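PDB 2BKL: prolyl endopeptidase from Myxococcus xanthus, which probably cleaves oligopeptides on the carboxyl side of proline, and much less readily of alanine, as a serine peptidase of the S9A family. Local coordinates for residues P226-Q231 / V243-G248; G248-D253 / W493-R498; V271-E276 / L287-A292; A320-V325 / L334-D339; V458-N463 / G486-K491. One frame throughout, in Å; residues are numbered along the deposited sequence.

How the interactions relate
A two-domain peptidase illustrates how repeated sheets and a cross-domain seam are arranged around a binding site. Interactions 1, 3 and 4 are hairpins that each pair the first two strands of a four-stranded antiparallel sheet, three consecutive blades of the beta-propeller. Interaction 5 joins two loops of the alpha/beta-hydrolase domain. Interaction 2 links the domains: its propeller segment shares G248 with interaction 1, and interactions 3, 4 and 5 fall between its segments in sequence. The centres of interactions 1 and 2 lie about 13 Å apart, and those of interactions 3 and 4 about 14 Å, a path from blade to blade and on to the hydrolase loops; the ligand lies at the end where interactions 1 and 2 meet.

Interaction 1 of 5, residues P226-Q231 / V243-G248; sequences PTTFLQ and VYILRG
Q231 O receives the Y244 N-H over 2.7 Å, an almost perfectly straight bond at 176°, and the same oxygen is brushed by V243 CA at 3.4 Å. The return bond, Q231 N to Y244 O, completes one antiparallel hydrogen-bonded pair; F229 and L246 form the next, with F229 N donating to L246 O over 3.0 Å. Between them L230 and I245 make a non-hydrogen-bonded pair. On the side of F229 and L246, their CB atoms lie 4.0 Å apart, and Q231 OE1 comes within 3.5 Å of L246 CD1. On the other side, L230 swings CG beside its carbonyl carbon (chi1 -170°), which carries CD1 to 3.6 Å from V243 CG1. This is the opening hairpin of a propeller blade, and Y244 OH reaches V277 N in the next one. Four amide-carbonyl bonds thus tie the two hydrogen-bonded pairs, while V243 and I245 turn their backbone bonds to strand 251-257; apolar groups pack outward, L230 and V243 on H220, L246 on N252 and F229 on the bound ZAH.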
# COMPACT_ATOMS: atom_id res chain seq x y z
N PRO A 226 14.93 12.93 7.78
CA PRO A 226 13.97 11.83 7.97
C PRO A 226 12.64 12.08 7.26
O PRO A 226 11.74 11.25 7.37
CB PRO A 226 13.80 11.77 9.49
CG PRO A 226 13.99 13.20 9.90
CD PRO A 226 15.06 13.77 9.00
N THR A 227 12.51 13.22 6.57
CA THR A 227 11.34 13.45 5.74
C THR A 227 11.55 13.00 4.31
O THR A 227 10.72 13.31 3.45
CB THR A 227 10.86 14.92 5.75
OG1 THR A 227 11.82 15.76 5.08
CG2 THR A 227 10.70 15.44 7.17
N THR A 228 12.64 12.30 4.04
CA THR A 228 12.96 11.78 2.71
C THR A 228 13.11 10.28 2.70
O THR A 228 13.27 9.65 3.73
CB THR A 228 14.26 12.37 2.18
OG1 THR A 228 15.36 11.92 3.00
CG2 THR A 228 14.24 13.89 2.24
N PHE A 229 13.09 9.72 1.49
CA PHE A 229 13.60 8.38 1.22
C PHE A 229 14.79 8.48 0.26
O PHE A 229 14.83 9.32 -0.61
CB PHE A 229 12.55 7.48 0.58
CG PHE A 229 11.32 7.26 1.42
CD1 PHE A 229 10.23 8.14 1.34
CD2 PHE A 229 11.23 6.18 2.28
CE1 PHE A 229 9.08 7.92 2.12
CE2 PHE A 229 10.09 5.97 3.06
CZ PHE A 229 9.02 6.82 2.97
N LEU A 230 15.72 7.55 0.38
CA LEU A 230 16.82 7.46 -0.57
C LEU A 230 16.69 6.12 -1.28
O LEU A 230 16.61 5.08 -0.63
CB LEU A 230 18.15 7.53 0.17
CG LEU A 230 19.40 7.68 -0.69
CD1 LEU A 230 19.50 9.07 -1.29
CD2 LEU A 230 20.63 7.37 0.15
N GLN A 231 16.66 6.13 -2.61
CA GLN A 231 16.49 4.89 -3.36
C GLN A 231 17.42 4.86 -4.55
O GLN A 231 17.73 5.89 -5.14
CB GLN A 231 15.04 4.81 -3.86
CG GLN A 231 14.57 3.41 -4.24
CD GLN A 231 13.12 3.40 -4.67
OE1 GLN A 231 12.28 4.15 -4.12
NE2 GLN A 231 12.81 2.58 -5.68
N VAL A 243 20.37 7.46 -8.30
CA VAL A 243 19.97 7.65 -6.92
C VAL A 243 18.90 8.73 -6.89
O VAL A 243 19.06 9.83 -7.42
CB VAL A 243 21.15 8.01 -6.03
CG1 VAL A 243 20.68 8.43 -4.63
CG2 VAL A 243 22.12 6.83 -5.92
N TYR A 244 17.79 8.38 -6.24
CA TYR A 244 16.65 9.25 -6.04
C TYR A 244 16.61 9.76 -4.61
O TYR A 244 16.81 8.99 -3.68
CB TYR A 244 15.37 8.48 -6.31
CG TYR A 244 15.17 7.95 -7.72
CD1 TYR A 244 14.53 8.71 -8.67
CD2 TYR A 244 15.55 6.68 -8.06
CE1 TYR A 244 14.31 8.24 -9.93
CE2 TYR A 244 15.34 6.19 -9.34
CZ TYR A 244 14.72 6.97 -10.26
OH TYR A 244 14.49 6.50 -11.54
N ILE A 245 16.39 11.06 -4.43
CA ILE A 245 16.00 11.61 -3.13
C ILE A 245 14.52 11.94 -3.24
O ILE A 245 14.13 12.87 -3.97
CB ILE A 245 16.85 12.85 -2.77
CG1 ILE A 245 18.35 12.49 -2.71
CG2 ILE A 245 16.35 13.41 -1.44
CD1 ILE A 245 19.25 13.67 -2.47
N LEU A 246 13.70 11.14 -2.57
CA LEU A 246 12.26 11.23 -2.64
C LEU A 246 11.77 12.13 -1.50
O LEU A 246 12.01 11.83 -0.33
CB LEU A 246 11.62 9.85 -2.53
CG LEU A 246 12.11 8.82 -3.55
CD1 LEU A 246 11.45 7.44 -3.31
CD2 LEU A 246 11.80 9.29 -4.97
N ARG A 247 11.14 13.25 -1.82
CA ARG A 247 10.52 14.11 -0.82
C ARG A 247 9.03 13.81 -0.80
O ARG A 247 8.22 14.43 -1.50
CB ARG A 247 10.81 15.57 -1.11
CG ARG A 247 12.25 15.92 -0.76
CD ARG A 247 12.56 17.40 -0.87
NE ARG A 247 12.50 17.75 -2.27
CZ ARG A 247 13.48 17.49 -3.11
NH1 ARG A 247 14.60 16.92 -2.67
NH2 ARG A 247 13.34 17.80 -4.40
N GLY A 248 8.67 12.81 -0.02
CA GLY A 248 7.32 12.30 0.05
C GLY A 248 6.92 11.75 -1.31
O GLY A 248 7.69 11.05 -1.98
O HOH W 1 9.09 11.26 2.47

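Interaction 2 of 5, residues G248-D253 / W493-R498; sequences GWSEND and WHDAGR. With ZAH (N-[(benzyloxy)carbonyl]-L-alanyl-L-proline), chain C.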
# COMPACT_ATOMS: atom_id res chain seq x y z
N GLY A 248 8.67 12.81 -0.02
CA GLY A 248 7.32 12.30 0.05
C GLY A 248 6.92 11.75 -1.31
O GLY A 248 7.69 11.05 -1.98
N TRP A 249 5.68 12.05 -1.68
CA TRP A 249 5.04 11.53 -2.87
C TRP A 249 4.80 12.64 -3.89
O TRP A 249 4.03 12.47 -4.84
CB TRP A 249 3.73 10.83 -2.45
CG TRP A 249 3.98 9.51 -1.79
CD1 TRP A 249 3.85 8.28 -2.38
CD2 TRP A 249 4.51 9.25 -0.47
NE1 TRP A 249 4.22 7.29 -1.51
CE2 TRP A 249 4.63 7.85 -0.33
CE3 TRP A 249 4.84 10.05 0.64
CZ2 TRP A 249 5.08 7.24 0.83
CZ3 TRP A 249 5.32 9.41 1.80
CH2 TRP A 249 5.42 8.04 1.88
N SER A 250 5.43 13.81 -3.74
CA SER A 250 5.15 14.95 -4.64
C SER A 250 6.31 15.48 -5.40
O SER A 250 6.11 16.16 -6.41
CB SER A 250 4.56 16.11 -3.84
OG SER A 250 3.50 15.62 -3.05
N GLU A 251 7.52 15.23 -4.94
CA GLU A 251 8.69 15.73 -5.65
C GLU A 251 9.90 14.89 -5.34
O GLU A 251 9.94 14.20 -4.33
CB GLU A 251 8.92 17.23 -5.39
CG GLU A 251 9.44 17.59 -4.03
CD GLU A 251 9.78 19.08 -3.87
OE1 GLU A 251 9.08 19.98 -4.38
OE2 GLU A 251 10.77 19.36 -3.17
N ASN A 252 10.82 14.85 -6.27
CA ASN A 252 12.10 14.16 -6.04
C ASN A 252 13.21 14.73 -6.89
O ASN A 252 12.97 15.44 -7.86
CB ASN A 252 11.98 12.65 -6.28
CG ASN A 252 11.78 12.28 -7.73
OD1 ASN A 252 10.64 12.27 -8.20
ND2 ASN A 252 12.85 11.89 -8.41
N ASP A 253 14.43 14.41 -6.48
CA ASP A 253 15.63 14.68 -7.25
C ASP A 253 16.11 13.40 -7.88
O ASP A 253 15.87 12.30 -7.35
CB ASP A 253 16.74 15.18 -6.35
CG ASP A 253 16.38 16.46 -5.63
OD1 ASP A 253 15.55 17.24 -6.15
OD2 ASP A 253 16.91 16.75 -4.53
N TRP A 493 -5.23 15.97 -8.44
CA TRP A 493 -6.11 15.16 -7.56
C TRP A 493 -5.40 14.90 -6.23
O TRP A 493 -5.98 15.06 -5.16
CB TRP A 493 -6.44 13.86 -8.25
CG TRP A 493 -7.70 13.19 -7.77
CD1 TRP A 493 -7.79 11.99 -7.15
CD2 TRP A 493 -9.03 13.65 -7.97
NE1 TRP A 493 -9.10 11.68 -6.90
CE2 TRP A 493 -9.88 12.70 -7.40
CE3 TRP A 493 -9.58 14.79 -8.57
CZ2 TRP A 493 -11.25 12.82 -7.44
CZ3 TRP A 493 -10.95 14.92 -8.59
CH2 TRP A 493 -11.76 13.94 -8.03
N HIS A 494 -4.12 14.56 -6.31
CA HIS A 494 -3.31 14.29 -5.15
C HIS A 494 -3.17 15.59 -4.33
O HIS A 494 -3.41 15.61 -3.12
CB HIS A 494 -1.93 13.74 -5.59
CG HIS A 494 -0.97 13.51 -4.47
ND1 HIS A 494 0.38 13.69 -4.63
CD2 HIS A 494 -1.16 13.15 -3.18
CE1 HIS A 494 0.99 13.45 -3.48
NE2 HIS A 494 0.07 13.11 -2.58
N ASP A 495 -2.76 16.65 -5.00
CA ASP A 495 -2.49 17.92 -4.32
C ASP A 495 -3.71 18.52 -3.66
O ASP A 495 -3.60 19.16 -2.60
CB ASP A 495 -1.86 18.95 -5.26
CG ASP A 495 -0.40 18.67 -5.55
OD1 ASP A 495 0.23 17.79 -4.90
OD2 ASP A 495 0.18 19.31 -6.47
N ALA A 496 -4.89 18.30 -4.23
CA ALA A 496 -6.12 18.81 -3.64
C ALA A 496 -6.59 17.99 -2.44
O ALA A 496 -7.67 18.28 -1.89
CB ALA A 496 -7.21 18.91 -4.67
N GLY A 497 -5.83 17.00 -2.00
CA GLY A 497 -6.18 16.22 -0.83
C GLY A 497 -5.02 15.99 0.09
O GLY A 497 -4.95 14.95 0.72
N ARG A 498 -4.09 16.92 0.14
CA ARG A 498 -2.96 16.81 1.07
C ARG A 498 -2.62 18.17 1.69
O ARG A 498 -3.14 19.23 1.29
CB ARG A 498 -1.76 16.20 0.36
CG ARG A 498 -1.10 17.10 -0.62
CD ARG A 498 -0.11 16.34 -1.50
NE ARG A 498 0.71 17.26 -2.26
CZ ARG A 498 1.87 17.78 -1.86
NH1 ARG A 498 2.41 17.45 -0.71
NH2 ARG A 498 2.49 18.63 -2.65
C1 ZAH C . -0.53 3.89 5.76
O2 ZAH C . -1.38 4.71 4.99
C3 ZAH C . 0.82 4.56 6.10
C4 ZAH C . 0.64 5.82 6.96
C5 ZAH C . 0.54 6.99 5.99
C6 ZAH C . 1.24 6.58 4.72
N7 ZAH C . 1.51 5.16 4.93
C8 ZAH C . 2.23 4.43 4.08
O9 ZAH C . 2.48 3.18 4.40
C10 ZAH C . 3.01 5.08 2.92
C11 ZAH C . 1.99 5.18 1.79
N14 ZAH C . 4.11 4.26 2.48
C15 ZAH C . 5.21 4.15 3.18
O16 ZAH C . 5.41 4.86 4.26
O17 ZAH C . 6.23 3.26 2.70
C18 ZAH C . 7.34 3.09 3.62
C19 ZAH C . 8.25 1.92 3.21
C20 ZAH C . 8.97 2.01 2.01
C21 ZAH C . 9.79 0.95 1.62
C22 ZAH C . 9.90 -0.18 2.44
C23 ZAH C . 9.20 -0.26 3.64
C24 ZAH C . 8.37 0.79 4.02
O HOH W 2 2.07 15.84 -5.90
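At the seam between beta-propeller and peptidase domain, next to the ligand pocket, S250 of the propeller sets its hydroxyl on the guanidinium group of R498. S250 OG sits 2.9 Å above the guanidinium plane, over its centre and closest to R498 CZ. None of the R498 N-H groups points at this oxygen. R498 gets there with CG between its backbone N and carbonyl carbon (chi1 72°) and a chain extended to NE. The edge of the same guanidinium is engaged elsewhere: R498 NE makes a 2.7 Å salt bridge to D495 OD1. That oxygen lies near the guanidinium plane, whereas NE meets the carboxylate on its anti side, 34° out of plane. H494 lies beside this pair, its CE1 3.3 Å from S250 OG, while R498 CD rests over one face of the imidazole. In prolyl oligopeptidases the propeller covers the active site of an alpha/beta-hydrolase domain, and here the end of helix 491-495 meets the loop leading into blade strand 251-257. One water bonds to H494 ND1 and donates to D495 OD1 over 2.9 Å, with a weak link to S250 OG. H494 NE2 turns to E577. W249 packs its CB 3.9 Å from H494 CE1, yet its indole leads away into the pocket, where W249 CZ2 lies 3.5 Å from N14 of the bound ZAH.

Interaction 3 of 5, residues V271-E276 / L287-A292; sequences VGAKYE and LTDEGA
Y275 and T288 run alongside each other in the same direction, with T288 OG1 3.1 Å above one face of the phenol ring, displaced toward its rim. E290 comes instead to the edge: its OE1 lies in the ring plane and takes a short 2.5 Å hydrogen bond from Y275 OH on its anti lone pair, with the carboxylate turned 68° against the ring. A phenylalanine at Y275 could still lie against T288 but would probably deprive E290 OE1 of this hydroxyl, leaving the carboxylate less firmly oriented despite its salt bridge to R307. With chi1 at -178°, T288 OG1 swings beside its own carbonyl carbon, donates to K274 O over 2.7 Å and accepts from E290 N at 3.0 Å, closing an ST turn. D289 OD1 receives K274 N over 2.9 Å, on the syn side though 31° out of the carboxylate plane. The lysine's NZ goes on to W249 O. E276 and L287 form the hydrogen-bonded backbone pair, next to the non-hydrogen-bonded pair Y275/T288. At this entrance to a propeller-blade hairpin, side-chain oxygens carry most of the bonding to the K274 backbone, beside one weak backbone bond from D289 N.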
# COMPACT_ATOMS: atom_id res chain seq x y z
N VAL A 271 11.19 20.55 -8.25
CA VAL A 271 10.53 21.64 -7.55
C VAL A 271 9.05 21.49 -7.84
O VAL A 271 8.55 21.89 -8.89
CB VAL A 271 11.07 23.00 -8.02
CG1 VAL A 271 10.41 24.14 -7.23
CG2 VAL A 271 12.57 23.03 -7.88
N GLY A 272 8.37 20.78 -6.95
CA GLY A 272 6.97 20.49 -7.12
C GLY A 272 6.70 19.53 -8.29
O GLY A 272 5.60 19.51 -8.86
N ALA A 273 7.71 18.74 -8.63
CA ALA A 273 7.60 17.75 -9.71
C ALA A 273 8.40 16.49 -9.37
O ALA A 273 9.41 16.57 -8.66
CB ALA A 273 8.10 18.33 -11.04
N LYS A 274 7.91 15.36 -9.85
CA LYS A 274 8.55 14.07 -9.72
C LYS A 274 9.08 13.59 -11.04
O LYS A 274 8.55 13.95 -12.10
CB LYS A 274 7.57 13.01 -9.20
CG LYS A 274 7.11 13.27 -7.82
CD LYS A 274 6.09 12.22 -7.37
CE LYS A 274 4.75 12.48 -8.02
NZ LYS A 274 3.71 11.55 -7.54
N TYR A 275 10.09 12.74 -10.96
CA TYR A 275 10.80 12.21 -12.12
C TYR A 275 11.22 10.78 -11.84
O TYR A 275 11.88 10.51 -10.84
CB TYR A 275 12.05 13.02 -12.43
CG TYR A 275 11.82 14.47 -12.59
CD1 TYR A 275 11.71 15.31 -11.48
CD2 TYR A 275 11.76 15.05 -13.86
CE1 TYR A 275 11.49 16.70 -11.65
CE2 TYR A 275 11.54 16.41 -14.03
CZ TYR A 275 11.40 17.23 -12.91
OH TYR A 275 11.19 18.59 -13.06
N GLU A 276 10.88 9.86 -12.74
CA GLU A 276 11.31 8.47 -12.69
C GLU A 276 12.03 8.17 -14.00
O GLU A 276 11.55 8.53 -15.07
CB GLU A 276 10.09 7.56 -12.56
CG GLU A 276 10.41 6.08 -12.47
CD GLU A 276 9.17 5.22 -12.54
OE1 GLU A 276 8.09 5.65 -12.08
OE2 GLU A 276 9.26 4.10 -13.07
N LEU A 287 9.86 9.76 -16.97
CA LEU A 287 8.44 9.95 -16.72
C LEU A 287 8.28 11.03 -15.69
O LEU A 287 8.85 10.92 -14.59
CB LEU A 287 7.81 8.64 -16.21
CG LEU A 287 6.37 8.72 -15.71
CD1 LEU A 287 5.37 9.07 -16.82
CD2 LEU A 287 6.01 7.39 -15.02
N THR A 288 7.53 12.08 -15.99
CA THR A 288 7.44 13.23 -15.09
C THR A 288 6.14 13.98 -15.17
O THR A 288 5.45 13.97 -16.20
CB THR A 288 8.64 14.18 -15.39
OG1 THR A 288 8.62 15.29 -14.50
CG2 THR A 288 8.53 14.78 -16.77
N ASP A 289 5.79 14.64 -14.06
CA ASP A 289 4.68 15.57 -14.02
C ASP A 289 5.12 17.04 -14.19
O ASP A 289 4.30 17.95 -14.08
CB ASP A 289 3.76 15.37 -12.79
CG ASP A 289 4.46 15.50 -11.51
OD1 ASP A 289 5.58 16.06 -11.49
OD2 ASP A 289 3.93 15.11 -10.43
N GLU A 290 6.39 17.27 -14.48
CA GLU A 290 6.85 18.62 -14.76
C GLU A 290 6.11 19.21 -15.95
O GLU A 290 6.18 18.65 -17.05
CB GLU A 290 8.35 18.64 -14.99
CG GLU A 290 8.95 20.06 -14.94
CD GLU A 290 10.20 20.19 -15.77
OE1 GLU A 290 11.26 19.64 -15.37
OE2 GLU A 290 10.14 20.89 -16.81
N GLY A 291 5.38 20.30 -15.71
CA GLY A 291 4.56 20.93 -16.72
C GLY A 291 3.50 20.02 -17.33
O GLY A 291 3.07 20.24 -18.45
N ALA A 292 3.04 19.03 -16.56
CA ALA A 292 2.13 18.01 -17.06
C ALA A 292 1.53 17.26 -15.87
O ALA A 292 2.02 16.23 -15.47
CB ALA A 292 2.88 17.04 -17.99
O HOH W 3 4.73 19.20 -11.44

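Interaction 4 of 5, residues A320-V325 / L334-D339; sequences ASLLSV and LEYLKD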
# COMPACT_ATOMS: atom_id res chain seq x y z
N ALA A 320 -6.31 11.27 -19.90
CA ALA A 320 -5.91 10.13 -19.10
C ALA A 320 -4.66 10.39 -18.25
O ALA A 320 -3.79 11.16 -18.66
CB ALA A 320 -5.64 8.92 -20.00
N SER A 321 -4.59 9.79 -17.07
CA SER A 321 -3.45 9.94 -16.19
C SER A 321 -2.42 8.86 -16.50
O SER A 321 -2.73 7.68 -16.45
CB SER A 321 -3.86 9.80 -14.73
OG SER A 321 -4.86 10.76 -14.40
N LEU A 322 -1.19 9.26 -16.79
CA LEU A 322 -0.12 8.31 -17.06
C LEU A 322 0.51 7.91 -15.75
O LEU A 322 0.99 8.77 -15.03
CB LEU A 322 0.90 8.92 -18.02
CG LEU A 322 2.11 8.02 -18.34
CD1 LEU A 322 1.68 6.68 -18.93
CD2 LEU A 322 3.07 8.69 -19.26
N LEU A 323 0.44 6.62 -15.39
CA LEU A 323 0.91 6.13 -14.09
C LEU A 323 2.30 5.55 -14.12
O LEU A 323 3.04 5.68 -13.15
CB LEU A 323 -0.03 5.06 -13.53
CG LEU A 323 -1.49 5.39 -13.32
CD1 LEU A 323 -2.12 4.16 -12.62
CD2 LEU A 323 -1.64 6.67 -12.56
N SER A 324 2.64 4.82 -15.18
CA SER A 324 3.94 4.16 -15.22
C SER A 324 4.34 3.87 -16.65
O SER A 324 3.49 3.81 -17.57
CB SER A 324 3.95 2.86 -14.44
OG SER A 324 3.18 1.89 -15.08
N VAL A 325 5.63 3.68 -16.81
CA VAL A 325 6.24 3.36 -18.08
C VAL A 325 7.19 2.24 -17.82
O VAL A 325 8.04 2.32 -16.91
CB VAL A 325 7.08 4.52 -18.63
CG1 VAL A 325 7.77 4.10 -19.90
CG2 VAL A 325 6.22 5.72 -18.84
N LEU A 334 2.89 1.79 -21.60
CA LEU A 334 2.38 2.97 -20.90
C LEU A 334 1.06 2.59 -20.23
O LEU A 334 0.07 2.22 -20.89
CB LEU A 334 2.15 4.11 -21.89
CG LEU A 334 3.29 4.48 -22.85
CD1 LEU A 334 2.86 5.47 -23.90
CD2 LEU A 334 4.38 5.05 -22.06
N GLU A 335 1.02 2.74 -18.92
CA GLU A 335 -0.17 2.43 -18.13
C GLU A 335 -0.88 3.73 -17.80
O GLU A 335 -0.36 4.56 -17.06
CB GLU A 335 0.20 1.71 -16.84
CG GLU A 335 -0.99 1.29 -15.99
CD GLU A 335 -0.62 0.90 -14.58
OE1 GLU A 335 0.56 0.95 -14.17
OE2 GLU A 335 -1.56 0.58 -13.83
N TYR A 336 -2.07 3.89 -18.36
CA TYR A 336 -2.95 5.05 -18.17
C TYR A 336 -4.14 4.68 -17.28
O TYR A 336 -4.52 3.52 -17.18
CB TYR A 336 -3.48 5.57 -19.49
CG TYR A 336 -2.45 6.30 -20.32
CD1 TYR A 336 -2.19 7.65 -20.12
CD2 TYR A 336 -1.71 5.64 -21.28
CE1 TYR A 336 -1.25 8.33 -20.90
CE2 TYR A 336 -0.78 6.27 -22.01
CZ TYR A 336 -0.55 7.63 -21.84
OH TYR A 336 0.41 8.29 -22.59
N LEU A 337 -4.71 5.70 -16.63
CA LEU A 337 -5.96 5.59 -15.92
C LEU A 337 -6.95 6.56 -16.53
O LEU A 337 -6.67 7.76 -16.60
CB LEU A 337 -5.76 5.92 -14.45
CG LEU A 337 -6.57 5.17 -13.42
CD1 LEU A 337 -6.22 3.69 -13.40
CD2 LEU A 337 -6.36 5.79 -12.03
N LYS A 338 -8.10 6.06 -16.97
CA LYS A 338 -9.19 6.87 -17.52
C LYS A 338 -10.37 6.66 -16.58
O LYS A 338 -10.88 5.55 -16.46
CB LYS A 338 -9.57 6.41 -18.94
CG LYS A 338 -8.42 6.48 -19.95
CD LYS A 338 -8.78 5.89 -21.33
CE LYS A 338 -9.99 6.57 -21.98
NZ LYS A 338 -10.25 5.99 -23.36
N ASP A 339 -10.77 7.74 -15.90
CA ASP A 339 -11.80 7.65 -14.85
C ASP A 339 -11.60 6.43 -13.95
O ASP A 339 -12.50 5.64 -13.73
CB ASP A 339 -13.20 7.65 -15.47
CG ASP A 339 -13.55 8.97 -16.10
OD1 ASP A 339 -13.35 10.01 -15.46
OD2 ASP A 339 -14.06 9.04 -17.24
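E335 reaches past S324 and across L323, the two residues that jointly face it. Its CB stands 3.5 Å from S324 OG; CG, pointing opposite the backbone N (chi1 -177°), starts an extended chain; CD then passes 4.1 Å from L323 CD1. At the tip the oxygens divide their work: OE1 accepts S324 OG over 2.9 Å on its anti lone pair, and OE2 lies 3.8 Å from L323 CD1. Two residues opposite one define a classic beta bulge, and the backbone bears it out, with L323 N donating to E335 O while E335 N donates to S324 O. On the opposite face of the sheet, L322 CD1 makes a CH-pi contact over the Y336 ring, 3.8 Å from its centroid and 13° off the normal. This hairpin opens a propeller blade, and L322 also packs on L287 of the preceding one. The bulge side thus mixes a carboxylate held by a hydroxyl with the leucines L323 and L337, while the face of L322, Y336, V325 and L334 is apolar apart from the phenol.

Interaction 5 of 5, residues V458-N463 / G486-K491; sequences VNMEAN and GGEYGK
A carboxylate oxygen approached from above its plane marks this loop-to-loop contact: M460 N donates to E488 OE2 over 3.0 Å, almost straight at 176°, yet the nitrogen stands 44° out of the carboxylate plane. The glutamate is bent at chi2 (90°), folding its carboxylate back across the neighbouring loop, so that CD comes 3.8 Å from N459 CA. The same OE2 also accepts N482 ND2, which bonds to M460 O as well; N482 thereby ties both partners together. With an alanine here in place of E488, M460 N would probably be left without this acceptor, and N482 ND2 would lose one of its acceptors. N459 lies alongside, its CB 4.1 Å from E488 CG; the exact position of its amide oxygen, modelled too close to G487, is doubtful. A glycine lets the backbones come together: V458 O is 3.1 Å from G486 CA, where a CB would collide with that oxygen and also run into E488 OE1. In the alpha/beta-hydrolase domain, these loops follow neighbouring parallel strands 448-451 and 477-481; the second makes a type I turn from G487 to G490, the N-cap of helix 491-495, while N459 and E488 both touch L337 on propeller strand 331-338.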
# COMPACT_ATOMS: atom_id res chain seq x y z
N VAL A 458 -2.15 7.29 -4.10
CA VAL A 458 -2.61 5.92 -4.21
C VAL A 458 -3.96 5.87 -4.89
O VAL A 458 -4.86 6.65 -4.56
CB VAL A 458 -2.70 5.27 -2.80
CG1 VAL A 458 -3.36 3.90 -2.84
CG2 VAL A 458 -1.31 5.15 -2.23
N ASN A 459 -4.11 4.99 -5.86
CA ASN A 459 -5.36 4.85 -6.58
C ASN A 459 -6.17 3.68 -6.08
O ASN A 459 -5.63 2.62 -5.77
CB ASN A 459 -5.10 4.67 -8.06
CG ASN A 459 -4.27 5.78 -8.60
OD1 ASN A 459 -4.56 6.92 -8.35
ND2 ASN A 459 -3.18 5.44 -9.27
N MET A 460 -7.48 3.88 -5.96
CA MET A 460 -8.40 2.79 -5.64
C MET A 460 -8.82 2.14 -6.93
O MET A 460 -9.46 2.75 -7.74
CB MET A 460 -9.62 3.27 -4.83
CG MET A 460 -9.30 4.09 -3.61
SD MET A 460 -8.49 3.15 -2.31
CE MET A 460 -7.25 3.34 -2.53
N GLU A 461 -8.50 0.87 -7.09
CA GLU A 461 -8.79 0.17 -8.32
C GLU A 461 -9.68 -1.02 -8.06
O GLU A 461 -9.86 -1.46 -6.93
CB GLU A 461 -7.50 -0.40 -8.94
CG GLU A 461 -6.41 0.56 -9.30
CD GLU A 461 -5.13 -0.20 -9.65
OE1 GLU A 461 -5.13 -1.48 -9.64
OE2 GLU A 461 -4.12 0.49 -9.93
N ALA A 462 -10.13 -1.59 -9.17
CA ALA A 462 -10.98 -2.80 -9.18
C ALA A 462 -10.21 -4.10 -8.95
O ALA A 462 -10.15 -5.01 -9.83
CB ALA A 462 -11.75 -2.86 -10.54
N ASN A 463 -9.60 -4.20 -7.79
CA ASN A 463 -8.94 -5.40 -7.32
C ASN A 463 -10.03 -6.42 -6.97
O ASN A 463 -11.12 -6.07 -6.52
CB ASN A 463 -8.12 -5.11 -6.04
CG ASN A 463 -6.85 -4.28 -6.30
OD1 ASN A 463 -6.12 -4.51 -7.26
ND2 ASN A 463 -6.60 -3.31 -5.41
N GLY A 486 -5.75 10.76 -3.61
CA GLY A 486 -5.29 9.72 -4.50
C GLY A 486 -4.70 10.29 -5.76
O GLY A 486 -4.61 11.49 -5.96
N GLY A 487 -4.30 9.40 -6.65
CA GLY A 487 -3.69 9.79 -7.91
C GLY A 487 -4.58 9.64 -9.13
O GLY A 487 -4.08 9.74 -10.24
N GLU A 488 -5.88 9.45 -8.95
CA GLU A 488 -6.69 8.94 -10.05
C GLU A 488 -6.72 9.92 -11.20
O GLU A 488 -6.72 9.48 -12.38
CB GLU A 488 -8.09 8.57 -9.58
CG GLU A 488 -8.14 7.33 -8.67
CD GLU A 488 -8.00 7.58 -7.16
OE1 GLU A 488 -7.49 8.67 -6.76
OE2 GLU A 488 -8.45 6.69 -6.35
N TYR A 489 -6.79 11.21 -10.91
CA TYR A 489 -6.78 12.25 -11.93
C TYR A 489 -5.48 13.06 -11.95
O TYR A 489 -5.45 14.20 -12.40
CB TYR A 489 -7.99 13.15 -11.80
CG TYR A 489 -9.29 12.47 -12.09
CD1 TYR A 489 -9.59 12.03 -13.35
CD2 TYR A 489 -10.25 12.33 -11.12
CE1 TYR A 489 -10.82 11.42 -13.63
CE2 TYR A 489 -11.47 11.73 -11.39
CZ TYR A 489 -11.77 11.29 -12.65
OH TYR A 489 -12.99 10.72 -12.94
N GLY A 490 -4.41 12.43 -11.49
CA GLY A 490 -3.07 12.97 -11.60
C GLY A 490 -2.72 13.91 -10.46
O GLY A 490 -3.32 13.84 -9.38
N LYS A 491 -1.74 14.78 -10.71
CA LYS A 491 -1.15 15.58 -9.65
C LYS A 491 -2.15 16.49 -8.97
O LYS A 491 -2.09 16.70 -7.76
CB LYS A 491 0.04 16.38 -10.18
CG LYS A 491 0.67 17.33 -9.20
CD LYS A 491 1.74 18.17 -9.89
CE LYS A 491 2.18 19.38 -9.08
NZ LYS A 491 2.75 19.00 -7.79